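Local structure of farnesyl diphosphate synthase (Rhodobacter capsulatus, 3M0G) at residues Leu48-Ile58 with Ala186-Asp197; Leu30-Ala38 with Leu109-Leu117. The protein probably condenses farnesyl diphosphate with isopentenyl diphosphate to give geranylgeranyl diphosphate and diphosphate, with magnesium as cofactor. All coordinates share one frame; numbering follows the deposited sequence.

Contact 1: Leu48-Ile58 with Ala186-Asp197. Unlike the reference sequence in segment 186-197: L193 (reference Ile).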
ATOM      1  N   LEU B  48       3.734  20.693   2.391  1.00  5.88           N
ATOM      2  CA  LEU B  48       4.696  20.417   3.462  1.00  4.69           C
ATOM      3  C   LEU B  48       5.946  19.638   3.034  1.00  4.18           C
ATOM      4  O   LEU B  48       7.046  19.865   3.575  1.00  6.23           O
ATOM      5  CB  LEU B  48       4.008  19.655   4.601  1.00  5.30           C
ATOM      6  CG  LEU B  48       3.022  20.411   5.501  1.00  7.75           C
ATOM      7  CD1 LEU B  48       2.410  19.393   6.458  1.00  4.61           C
ATOM      8  CD2 LEU B  48       3.722  21.479   6.284  1.00  5.91           C
ATOM      9  N   ALA B  49       5.781  18.757   2.056  1.00  2.13           N
ATOM     10  CA  ALA B  49       6.882  17.978   1.515  1.00  2.63           C
ATOM     11  C   ALA B  49       7.786  18.907   0.737  1.00  2.80           C
ATOM     12  O   ALA B  49       9.002  18.946   0.957  1.00  3.24           O
ATOM     13  CB  ALA B  49       6.354  16.869   0.597  1.00  3.13           C
ATOM     14  N   ILE B  50       7.178  19.669  -0.167  1.00  4.16           N
ATOM     15  CA  ILE B  50       7.937  20.600  -1.018  1.00  5.15           C
ATOM     16  C   ILE B  50       8.606  21.719  -0.221  1.00  5.35           C
ATOM     17  O   ILE B  50       9.710  22.209  -0.581  1.00  4.59           O
ATOM     18  CB  ILE B  50       7.027  21.201  -2.124  1.00  6.90           C
ATOM     19  CG1 ILE B  50       6.690  20.118  -3.162  1.00 10.34           C
ATOM     20  CG2 ILE B  50       7.715  22.404  -2.806  1.00 10.15           C
ATOM     21  CD1 ILE B  50       5.451  20.396  -4.041  1.00  8.59           C
ATOM     22  N   GLU B  51       7.906  22.170   0.819  1.00  5.14           N
ATOM     23  CA  GLU B  51       8.386  23.269   1.617  1.00  7.18           C
ATOM     24  C   GLU B  51       9.512  22.831   2.532  1.00  7.22           C
ATOM     25  O   GLU B  51      10.459  23.565   2.755  1.00  5.68           O
ATOM     26  CB  GLU B  51       7.247  23.906   2.402  1.00  8.37           C
ATOM     27  CG  GLU B  51       6.179  24.563   1.525  1.00 26.36           C
ATOM     28  CD  GLU B  51       6.738  25.483   0.460  1.00 10.26           C
ATOM     29  OE1 GLU B  51       7.250  26.581   0.801  1.00 26.89           O
ATOM     30  OE2 GLU B  51       6.656  25.113  -0.735  1.00 26.81           O
ATOM     31  N   SER B  52       9.416  21.610   3.041  1.00  7.82           N
ATOM     32  CA  SER B  52      10.443  21.087   3.925  1.00  7.55           C
ATOM     33  C   SER B  52      11.671  20.676   3.129  1.00  7.03           C
ATOM     34  O   SER B  52      12.776  20.688   3.664  1.00  7.87           O
ATOM     35  CB  SER B  52       9.904  19.919   4.758  1.00  7.50           C
ATOM     36  OG  SER B  52       9.519  18.829   3.939  1.00 17.90           O
ATOM     37  N   ALA B  53      11.481  20.329   1.852  1.00  5.87           N
ATOM     38  CA  ALA B  53      12.610  20.061   0.957  1.00  5.30           C
ATOM     39  C   ALA B  53      13.344  21.360   0.668  1.00  5.49           C
ATOM     40  O   ALA B  53      14.577  21.417   0.750  1.00  5.33           O
ATOM     41  CB  ALA B  53      12.143  19.410  -0.344  1.00  5.42           C
ATOM     42  N   ALA B  54      12.571  22.404   0.380  1.00  4.73           N
ATOM     43  CA  ALA B  54      13.126  23.736   0.121  1.00  5.46           C
ATOM     44  C   ALA B  54      14.053  24.238   1.231  1.00  6.03           C
ATOM     45  O   ALA B  54      15.090  24.835   0.949  1.00  6.87           O
ATOM     46  CB  ALA B  54      11.992  24.725  -0.103  1.00  6.09           C
ATOM     47  N   ILE B  55      13.663  24.040   2.485  1.00  6.98           N
ATOM     48  CA  ILE B  55      14.466  24.450   3.646  1.00  9.24           C
ATOM     49  C   ILE B  55      15.842  23.788   3.640  1.00 10.67           C
ATOM     50  O   ILE B  55      16.820  24.344   4.153  1.00 11.03           O
ATOM     51  CB  ILE B  55      13.776  24.095   4.992  1.00  9.88           C
ATOM     52  CG1 ILE B  55      12.472  24.871   5.166  1.00 18.55           C
ATOM     53  CG2 ILE B  55      14.697  24.398   6.168  1.00 18.28           C
ATOM     54  CD1 ILE B  55      11.619  24.319   6.278  1.00 10.43           C
ATOM     55  N   HIS B  56      15.905  22.607   3.037  1.00 11.39           N
ATOM     56  CA  HIS B  56      17.155  21.864   2.902  1.00 12.95           C
ATOM     57  C   HIS B  56      17.790  22.074   1.531  1.00 14.03           C
ATOM     58  O   HIS B  56      18.648  21.290   1.091  1.00 15.61           O
ATOM     59  CB  HIS B  56      16.896  20.385   3.208  1.00 13.57           C
ATOM     60  CG  HIS B  56      16.563  20.131   4.642  1.00 12.00           C
ATOM     61  ND1 HIS B  56      15.282  20.230   5.139  1.00 13.91           N
ATOM     62  CD2 HIS B  56      17.351  19.820   5.698  1.00 13.61           C
ATOM     63  CE1 HIS B  56      15.293  19.976   6.435  1.00 13.00           C
ATOM     64  NE2 HIS B  56      16.537  19.731   6.800  1.00 12.73           N
ATOM     65  N   GLY B  57      17.368  23.147   0.865  1.00 13.12           N
ATOM     66  CA  GLY B  57      17.931  23.571  -0.419  1.00 12.78           C
ATOM     67  C   GLY B  57      17.607  22.681  -1.601  1.00 12.35           C
ATOM     68  O   GLY B  57      18.285  22.743  -2.630  1.00 12.30           O
ATOM     69  N   ILE B  58      16.579  21.845  -1.450  1.00 12.24           N
ATOM     70  CA  ILE B  58      16.180  20.886  -2.480  1.00 12.55           C
ATOM     71  C   ILE B  58      15.039  21.463  -3.325  1.00 12.98           C
ATOM     72  O   ILE B  58      14.075  22.009  -2.776  1.00 11.94           O
ATOM     73  CB  ILE B  58      15.787  19.515  -1.838  1.00 12.87           C
ATOM     74  CG1 ILE B  58      17.039  18.822  -1.267  1.00  9.47           C
ATOM     75  CG2 ILE B  58      15.056  18.598  -2.844  1.00 10.10           C
ATOM     76  CD1 ILE B  58      16.753  17.545  -0.495  1.00 12.96           C
ATOM     77  N   ALA B 186       4.905  14.043   5.588  1.00  5.66           N
ATOM     78  CA  ALA B 186       5.129  15.156   4.624  1.00  5.43           C
ATOM     79  C   ALA B 186       6.175  16.152   5.099  1.00  6.08           C
ATOM     80  O   ALA B 186       7.008  16.637   4.306  1.00  5.57           O
ATOM     81  CB  ALA B 186       3.813  15.909   4.307  1.00  4.33           C
ATOM     82  N   ALA B 187       6.114  16.478   6.388  1.00  6.88           N
ATOM     83  CA  ALA B 187       6.987  17.477   6.976  1.00  7.23           C
ATOM     84  C   ALA B 187       8.424  16.995   7.064  1.00  6.91           C
ATOM     85  O   ALA B 187       9.343  17.772   6.926  1.00  6.95           O
ATOM     86  CB  ALA B 187       6.474  17.882   8.347  1.00  7.74           C
ATOM     87  N   GLN B 188       8.604  15.699   7.267  1.00  8.11           N
ATOM     88  CA  GLN B 188       9.930  15.129   7.388  1.00  8.06           C
ATOM     89  C   GLN B 188      10.547  14.807   6.040  1.00  8.40           C
ATOM     90  O   GLN B 188      11.742  14.558   5.964  1.00  8.66           O
ATOM     91  CB  GLN B 188       9.878  13.858   8.202  1.00  7.84           C
ATOM     92  CG  GLN B 188       9.607  14.057   9.667  1.00 10.56           C
ATOM     93  CD  GLN B 188       9.563  12.745  10.376  1.00  9.08           C
ATOM     94  OE1 GLN B 188      10.591  12.096  10.527  1.00  9.89           O
ATOM     95  NE2 GLN B 188       8.365  12.324  10.813  1.00  9.95           N
ATOM     96  N   ALA B 189       9.722  14.784   4.995  1.00  8.02           N
ATOM     97  CA  ALA B 189      10.154  14.348   3.666  1.00  8.12           C
ATOM     98  C   ALA B 189      11.326  15.177   3.137  1.00  7.67           C
ATOM     99  O   ALA B 189      12.227  14.642   2.501  1.00  8.04           O
ATOM    100  CB  ALA B 189       8.964  14.380   2.681  1.00  9.16           C
ATOM    101  N   GLY B 190      11.322  16.476   3.419  1.00  6.99           N
ATOM    102  CA  GLY B 190      12.446  17.352   3.012  1.00  6.98           C
ATOM    103  C   GLY B 190      13.747  17.001   3.731  1.00  7.65           C
ATOM    104  O   GLY B 190      14.820  16.991   3.119  1.00  8.98           O
ATOM    105  N   ALA B 191      13.651  16.693   5.022  1.00  7.61           N
ATOM    106  CA  ALA B 191      14.816  16.249   5.789  1.00  8.64           C
ATOM    107  C   ALA B 191      15.324  14.864   5.330  1.00 10.19           C
ATOM    108  O   ALA B 191      16.535  14.664   5.231  1.00 10.64           O
ATOM    109  CB  ALA B 191      14.527  16.271   7.271  1.00  8.24           C
ATOM    110  N   ILE B 192      14.409  13.925   5.048  1.00 11.05           N
ATOM    111  CA  ILE B 192      14.780  12.597   4.497  1.00 11.49           C
ATOM    112  C   ILE B 192      15.586  12.719   3.207  1.00 12.34           C
ATOM    113  O   ILE B 192      16.645  12.094   3.078  1.00 13.34           O
ATOM    114  CB  ILE B 192      13.544  11.661   4.293  1.00 10.85           C
ATOM    115  CG1 ILE B 192      12.900  11.369   5.648  1.00  4.73           C
ATOM    116  CG2 ILE B 192      13.932  10.334   3.562  1.00  3.57           C
ATOM    117  CD1 ILE B 192      11.455  10.844   5.600  1.00  9.67           C
ATOM    118  N   LEU B 193      15.108  13.543   2.273  1.00 11.70           N
ATOM    119  CA  LEU B 193      15.752  13.696   0.979  1.00 11.44           C
ATOM    120  C   LEU B 193      17.094  14.434   1.070  1.00 11.47           C
ATOM    121  O   LEU B 193      17.900  14.351   0.150  1.00 11.01           O
ATOM    122  CB  LEU B 193      14.825  14.395  -0.040  1.00 12.09           C
ATOM    123  CG  LEU B 193      13.441  13.817  -0.379  1.00  5.96           C
ATOM    124  CD1 LEU B 193      12.723  14.700  -1.404  1.00 12.56           C
ATOM    125  CD2 LEU B 193      13.480  12.359  -0.853  1.00 12.12           C
ATOM    126  N   ALA B 194      17.325  15.143   2.177  1.00 10.78           N
ATOM    127  CA  ALA B 194      18.578  15.866   2.380  1.00 10.82           C
ATOM    128  C   ALA B 194      19.543  15.088   3.275  1.00 10.69           C
ATOM    129  O   ALA B 194      20.658  15.520   3.487  1.00 10.09           O
ATOM    130  CB  ALA B 194      18.304  17.251   2.980  1.00 10.45           C
ATOM    131  N   GLY B 195      19.105  13.942   3.789  1.00 11.32           N
ATOM    132  CA  GLY B 195      19.885  13.160   4.752  1.00 12.91           C
ATOM    133  C   GLY B 195      20.196  13.901   6.049  1.00 14.78           C
ATOM    134  O   GLY B 195      21.240  13.665   6.674  1.00 15.47           O
ATOM    135  N   ALA B 196      19.289  14.791   6.458  1.00 15.04           N
ATOM    136  CA  ALA B 196      19.532  15.681   7.589  1.00 15.13           C
ATOM    137  C   ALA B 196      18.685  15.335   8.807  1.00 15.07           C
ATOM    138  O   ALA B 196      17.851  14.419   8.758  1.00 15.46           O
ATOM    139  CB  ALA B 196      19.304  17.127   7.170  1.00 15.97           C
ATOM    140  N   ASP B 197      18.918  16.061   9.898  1.00 14.26           N
ATOM    141  CA  ASP B 197      18.154  15.938  11.139  1.00 14.35           C
ATOM    142  C   ASP B 197      16.657  16.036  10.853  1.00 14.15           C
ATOM    143  O   ASP B 197      16.206  17.007  10.248  1.00 14.75           O
ATOM    144  CB  ASP B 197      18.564  17.055  12.111  1.00 15.05           C
ATOM    145  CG  ASP B 197      18.289  16.714  13.575  1.00 24.26           C
ATOM    146  OD1 ASP B 197      17.430  15.860  13.868  1.00 15.10           O
ATOM    147  OD2 ASP B 197      18.943  17.321  14.450  1.00 15.89           O
TER
HETATM  148  O   HOH W   1      17.344  19.278   9.473  1.00  9.72           O
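The H56 imidazole lays one face over the backbone of A191, whose CA stands 4.0 Å from the ring centroid and 17° off the ring normal, a CH-pi contact. It closes the C-terminal end of a tight helix pair within the all-helical polyprenyl synthetase fold: the axes of 48-55 and 186-194 approach to 6.6 Å and cross at -38°. Small residues permit this closeness. G190 faces A53, the two CA atoms only 3.4 Å apart, and a CB modelled on G190 would clash with S52 C and A53 N. The approach also brings G190 CA to 3.4 Å from S52 O, a CA-H...O contact. S52 is a knob among A186, A187, A189 and G190. Its OG, turned between backbone N and carbonyl carbon (chi1 63°), accepts from G190 N at 3.0 Å, a bent bond, while L48 O and A49 O of its own helix both lie within reach of the single hydroxyl proton. Just past the end of helix 48-55, I58 CD1 rests 3.7 Å from L193 CB, L193 being a difference from the reference sequence. Y270 meets the H56 ring with its plane steeply inclined. In-plane partners fix the ring's rotation: ND1 donates almost straight to S52 O at 2.9 Å, and NE2 meets a water that donates to D197 O.

Contact 2: Leu30-Ala38 with Leu109-Leu117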
ATOM      1  N   LEU B  30     -10.719   1.771 -13.612  1.00 10.11           N
ATOM      2  CA  LEU B  30      -9.776   1.837 -12.499  1.00  9.21           C
ATOM      3  C   LEU B  30      -8.878   3.073 -12.599  1.00  8.58           C
ATOM      4  O   LEU B  30      -8.697   3.771 -11.604  1.00  8.01           O
ATOM      5  CB  LEU B  30      -8.939   0.554 -12.388  1.00  9.23           C
ATOM      6  CG  LEU B  30      -7.750   0.552 -11.403  1.00 14.90           C
ATOM      7  CD1 LEU B  30      -8.162   0.428  -9.921  1.00  9.90           C
ATOM      8  CD2 LEU B  30      -6.741  -0.533 -11.758  1.00  9.44           C
ATOM      9  N   ARG B  31      -8.342   3.358 -13.790  1.00  8.51           N
ATOM     10  CA  ARG B  31      -7.533   4.579 -13.975  1.00  9.85           C
ATOM     11  C   ARG B  31      -8.324   5.888 -13.837  1.00 10.59           C
ATOM     12  O   ARG B  31      -7.849   6.840 -13.198  1.00 10.20           O
ATOM     13  CB  ARG B  31      -6.764   4.572 -15.294  1.00 10.35           C
ATOM     14  CG  ARG B  31      -5.815   5.765 -15.427  1.00 10.49           C
ATOM     15  CD  ARG B  31      -5.086   5.737 -16.749  1.00 11.10           C
ATOM     16  NE  ARG B  31      -5.954   6.213 -17.824  1.00 11.52           N
ATOM     17  CZ  ARG B  31      -5.666   6.127 -19.114  1.00 10.67           C
ATOM     18  NH1 ARG B  31      -4.534   5.569 -19.508  1.00 11.55           N
ATOM     19  NH2 ARG B  31      -6.528   6.592 -20.007  1.00 12.19           N
ATOM     20  N   ASP B  32      -9.514   5.935 -14.440  1.00 11.29           N
ATOM     21  CA  ASP B  32     -10.423   7.088 -14.308  1.00 11.88           C
ATOM     22  C   ASP B  32     -10.795   7.376 -12.852  1.00 11.40           C
ATOM     23  O   ASP B  32     -10.814   8.536 -12.424  1.00 11.05           O
ATOM     24  CB  ASP B  32     -11.707   6.861 -15.108  1.00 13.06           C
ATOM     25  CG  ASP B  32     -11.439   6.521 -16.555  1.00 19.87           C
ATOM     26  OD1 ASP B  32     -10.421   6.998 -17.107  1.00 14.04           O
ATOM     27  OD2 ASP B  32     -12.246   5.772 -17.137  1.00 14.08           O
ATOM     28  N   ALA B  33     -11.122   6.318 -12.116  1.00 10.92           N
ATOM     29  CA  ALA B  33     -11.454   6.420 -10.705  1.00 11.20           C
ATOM     30  C   ALA B  33     -10.286   6.984  -9.897  1.00 10.64           C
ATOM     31  O   ALA B  33     -10.473   7.879  -9.069  1.00  9.99           O
ATOM     32  CB  ALA B  33     -11.899   5.055 -10.160  1.00 11.05           C
HETATM   33  N   MSE B  34      -9.086   6.465 -10.153  1.00 10.88           N
HETATM   34  CA  MSE B  34      -7.871   6.940  -9.474  1.00 11.39           C
HETATM   35  C   MSE B  34      -7.634   8.409  -9.812  1.00  9.65           C
HETATM   36  O   MSE B  34      -7.416   9.237  -8.927  1.00  9.06           O
HETATM   37  CB  MSE B  34      -6.645   6.122  -9.901  1.00 13.65           C
HETATM   38  CG  MSE B  34      -6.747   4.634  -9.593  1.00 11.32           C
HETATM   39 SE   MSE B  34      -5.261   3.603 -10.334  1.00 18.22          SE
HETATM   40  CE  MSE B  34      -3.821   4.366  -9.251  1.00 10.70           C
ATOM     41  N   ALA B  35      -7.684   8.722 -11.106  1.00  8.53           N
ATOM     42  CA  ALA B  35      -7.483  10.086 -11.593  1.00  8.06           C
ATOM     43  C   ALA B  35      -8.467  11.048 -10.916  1.00  8.50           C
ATOM     44  O   ALA B  35      -8.082  12.135 -10.456  1.00  8.66           O
ATOM     45  CB  ALA B  35      -7.629  10.134 -13.120  1.00  7.86           C
ATOM     46  N   TYR B  36      -9.724  10.617 -10.832  1.00  8.95           N
ATOM     47  CA  TYR B  36     -10.809  11.401 -10.206  1.00  9.66           C
ATOM     48  C   TYR B  36     -10.526  11.637  -8.717  1.00 10.71           C
ATOM     49  O   TYR B  36     -10.690  12.746  -8.219  1.00 10.12           O
ATOM     50  CB  TYR B  36     -12.136  10.664 -10.412  1.00  9.81           C
ATOM     51  CG  TYR B  36     -13.377  11.347  -9.886  1.00 13.16           C
ATOM     52  CD1 TYR B  36     -14.071  12.275 -10.669  1.00 10.36           C
ATOM     53  CD2 TYR B  36     -13.890  11.030  -8.618  1.00 10.31           C
ATOM     54  CE1 TYR B  36     -15.211  12.899 -10.192  1.00 13.33           C
ATOM     55  CE2 TYR B  36     -15.037  11.652  -8.132  1.00 13.18           C
ATOM     56  CZ  TYR B  36     -15.689  12.579  -8.926  1.00 10.46           C
ATOM     57  OH  TYR B  36     -16.823  13.188  -8.462  1.00 13.48           O
ATOM     58  N   ALA B  37     -10.067  10.591  -8.027  1.00 12.27           N
ATOM     59  CA  ALA B  37      -9.821  10.644  -6.573  1.00 13.39           C
ATOM     60  C   ALA B  37      -8.645  11.534  -6.227  1.00 14.83           C
ATOM     61  O   ALA B  37      -8.640  12.188  -5.189  1.00 15.71           O
ATOM     62  CB  ALA B  37      -9.597   9.263  -6.030  1.00 13.26           C
ATOM     63  N   ALA B  38      -7.663  11.574  -7.118  1.00 14.94           N
ATOM     64  CA  ALA B  38      -6.450  12.349  -6.903  1.00 15.11           C
ATOM     65  C   ALA B  38      -6.518  13.788  -7.418  1.00 15.31           C
ATOM     66  O   ALA B  38      -5.558  14.528  -7.271  1.00 14.79           O
ATOM     67  CB  ALA B  38      -5.252  11.604  -7.510  1.00 15.26           C
ATOM     68  N   LEU B 109     -10.811  -0.899  -5.176  1.00  2.36           N
ATOM     69  CA  LEU B 109      -9.704  -1.146  -6.078  1.00  3.51           C
ATOM     70  C   LEU B 109      -8.901   0.115  -6.385  1.00  3.49           C
ATOM     71  O   LEU B 109      -7.667   0.071  -6.433  1.00  4.31           O
ATOM     72  CB  LEU B 109     -10.194  -1.835  -7.356  1.00  5.21           C
ATOM     73  CG  LEU B 109     -10.712  -3.262  -7.185  1.00  2.00           C
ATOM     74  CD1 LEU B 109     -11.019  -3.791  -8.552  1.00  6.68           C
ATOM     75  CD2 LEU B 109      -9.686  -4.201  -6.490  1.00  6.22           C
ATOM     76  N   ALA B 110      -9.589   1.239  -6.526  1.00  2.79           N
ATOM     77  CA  ALA B 110      -8.905   2.493  -6.854  1.00  2.02           C
ATOM     78  C   ALA B 110      -8.062   2.984  -5.669  1.00  2.14           C
ATOM     79  O   ALA B 110      -6.940   3.481  -5.845  1.00  2.41           O
ATOM     80  CB  ALA B 110      -9.901   3.543  -7.335  1.00  2.01           C
ATOM     81  N   GLY B 111      -8.597   2.850  -4.465  1.00  2.65           N
ATOM     82  CA  GLY B 111      -7.791   3.139  -3.259  1.00  4.19           C
ATOM     83  C   GLY B 111      -6.613   2.177  -3.101  1.00  4.32           C
ATOM     84  O   GLY B 111      -5.539   2.583  -2.694  1.00  4.67           O
ATOM     85  N   ASP B 112      -6.823   0.900  -3.399  1.00  4.47           N
ATOM     86  CA  ASP B 112      -5.746  -0.086  -3.326  1.00  5.26           C
ATOM     87  C   ASP B 112      -4.586   0.317  -4.253  1.00  5.84           C
ATOM     88  O   ASP B 112      -3.413   0.283  -3.854  1.00  5.46           O
ATOM     89  CB  ASP B 112      -6.240  -1.499  -3.633  1.00  5.93           C
ATOM     90  CG  ASP B 112      -7.053  -2.116  -2.494  1.00  8.47           C
ATOM     91  OD1 ASP B 112      -7.097  -1.594  -1.344  1.00  6.32           O
ATOM     92  OD2 ASP B 112      -7.663  -3.158  -2.759  1.00  5.92           O
ATOM     93  N   ALA B 113      -4.912   0.741  -5.476  1.00  5.92           N
ATOM     94  CA  ALA B 113      -3.880   1.071  -6.458  1.00  5.61           C
ATOM     95  C   ALA B 113      -3.293   2.450  -6.216  1.00  5.91           C
ATOM     96  O   ALA B 113      -2.161   2.744  -6.625  1.00  5.93           O
ATOM     97  CB  ALA B 113      -4.435   0.935  -7.884  1.00  5.88           C
ATOM     98  N   LEU B 114      -4.051   3.323  -5.546  1.00  5.69           N
ATOM     99  CA  LEU B 114      -3.495   4.607  -5.206  1.00  5.65           C
ATOM    100  C   LEU B 114      -2.455   4.459  -4.097  1.00  6.11           C
ATOM    101  O   LEU B 114      -1.481   5.192  -4.076  1.00  7.51           O
ATOM    102  CB  LEU B 114      -4.575   5.612  -4.823  1.00  5.92           C
ATOM    103  CG  LEU B 114      -5.263   6.257  -6.033  1.00  8.95           C
ATOM    104  CD1 LEU B 114      -6.604   6.828  -5.576  1.00  7.00           C
ATOM    105  CD2 LEU B 114      -4.377   7.336  -6.644  1.00  6.29           C
ATOM    106  N   GLN B 115      -2.656   3.501  -3.191  1.00  5.55           N
ATOM    107  CA  GLN B 115      -1.629   3.245  -2.149  1.00  5.28           C
ATOM    108  C   GLN B 115      -0.372   2.631  -2.762  1.00  4.00           C
ATOM    109  O   GLN B 115       0.758   2.982  -2.377  1.00  5.63           O
ATOM    110  CB  GLN B 115      -2.159   2.369  -1.003  1.00  6.30           C
ATOM    111  CG  GLN B 115      -0.990   1.865  -0.119  1.00  7.38           C
ATOM    112  CD  GLN B 115      -1.397   1.190   1.173  1.00  8.55           C
ATOM    113  OE1 GLN B 115      -0.559   1.011   2.075  1.00  7.61           O
ATOM    114  NE2 GLN B 115      -2.665   0.817   1.279  1.00  8.61           N
ATOM    115  N   THR B 116      -0.573   1.750  -3.739  1.00  2.00           N
ATOM    116  CA  THR B 116       0.521   1.157  -4.501  1.00  2.00           C
ATOM    117  C   THR B 116       1.251   2.226  -5.310  1.00  2.78           C
ATOM    118  O   THR B 116       2.475   2.227  -5.387  1.00  3.50           O
ATOM    119  CB  THR B 116       0.009   0.050  -5.486  1.00  2.00           C
ATOM    120  OG1 THR B 116      -0.797  -0.892  -4.776  1.00  8.23           O
ATOM    121  CG2 THR B 116       1.188  -0.690  -6.086  1.00  7.48           C
ATOM    122  N   LEU B 117       0.492   3.136  -5.916  1.00  4.43           N
ATOM    123  CA  LEU B 117       1.090   4.254  -6.651  1.00  4.73           C
ATOM    124  C   LEU B 117       1.986   5.129  -5.766  1.00  4.35           C
ATOM    125  O   LEU B 117       3.097   5.522  -6.204  1.00  5.46           O
ATOM    126  CB  LEU B 117       0.008   5.119  -7.344  1.00  5.80           C
ATOM    127  CG  LEU B 117       0.499   6.174  -8.351  1.00  2.00           C
ATOM    128  CD1 LEU B 117       1.209   5.513  -9.546  1.00  6.39           C
ATOM    129  CD2 LEU B 117      -0.678   6.990  -8.868  1.00  6.05           C
TER
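M34, present as selenomethionine, is the knob of this helix crossing, inserted among A110, A113, L114 and L117 of 109-117. Its CG leaves anti to the carbonyl carbon, and a bend at chi3 (66°) turns the methyl across A113: SE lies 3.7 Å from A113 CB, and CE reaches 3.5 Å from A113 O. Two leucines border M34 CE, L114 CD2 at 4.0 Å and L117 CD2 slightly farther. Beside this close-packed centre, A33 CB and A110 CB meet at 3.8 Å, and L30 CD1 packs as closely, 3.5 Å from L109 O. The A37/A38 end is looser: A38 CB stays 4.4 Å from L114 CD2, and the CB of A37, a partly exposed residue on the side nearer solvent, lies 3.9 Å from L114 CD1. An alanine in place of L114 would remove CG and both methyls and would probably open a gap beside M34 CE and A37 CB. No hydrogen bond joins the segments; the axes cross steeply, at -70° and 8.9 Å apart, so these helices of the polyprenyl synthetase fold meet over a short apolar patch centred on the one knob, M34. Around the crossing, A146 of the second subunit packs on M34, I22 of helix 3-23 touches A38 and L117, and Y76 and V79 of helix 60-81 border L114 and A37, while V98 of helix 98-101, just after strand 95-96, also packs on A37.

Contacts 1 and 2 are both mostly buried, yet they join different helix pairs: 44-55 with 168-194 in contact 1, 29-37 with 104-121 in contact 2. Helices 29-37 and 44-55 follow each other in the chain, but the contact centres lie 26 Å apart and their nearest atoms about 13 Å, without touching. Contact 1 brings backbones together through small residues, uses polar groups and a water, and runs out to exposed turns; no other chain touches it. Contact 2 is apolar across its segments, buries less surface (372 against 530 Å²), and lies beside the second subunit, where D112 bonds to H80 of that subunit. The 48-58/186-197 pair is therefore packing within one subunit, whereas 30-38/109-117 adjoins the dimer interface.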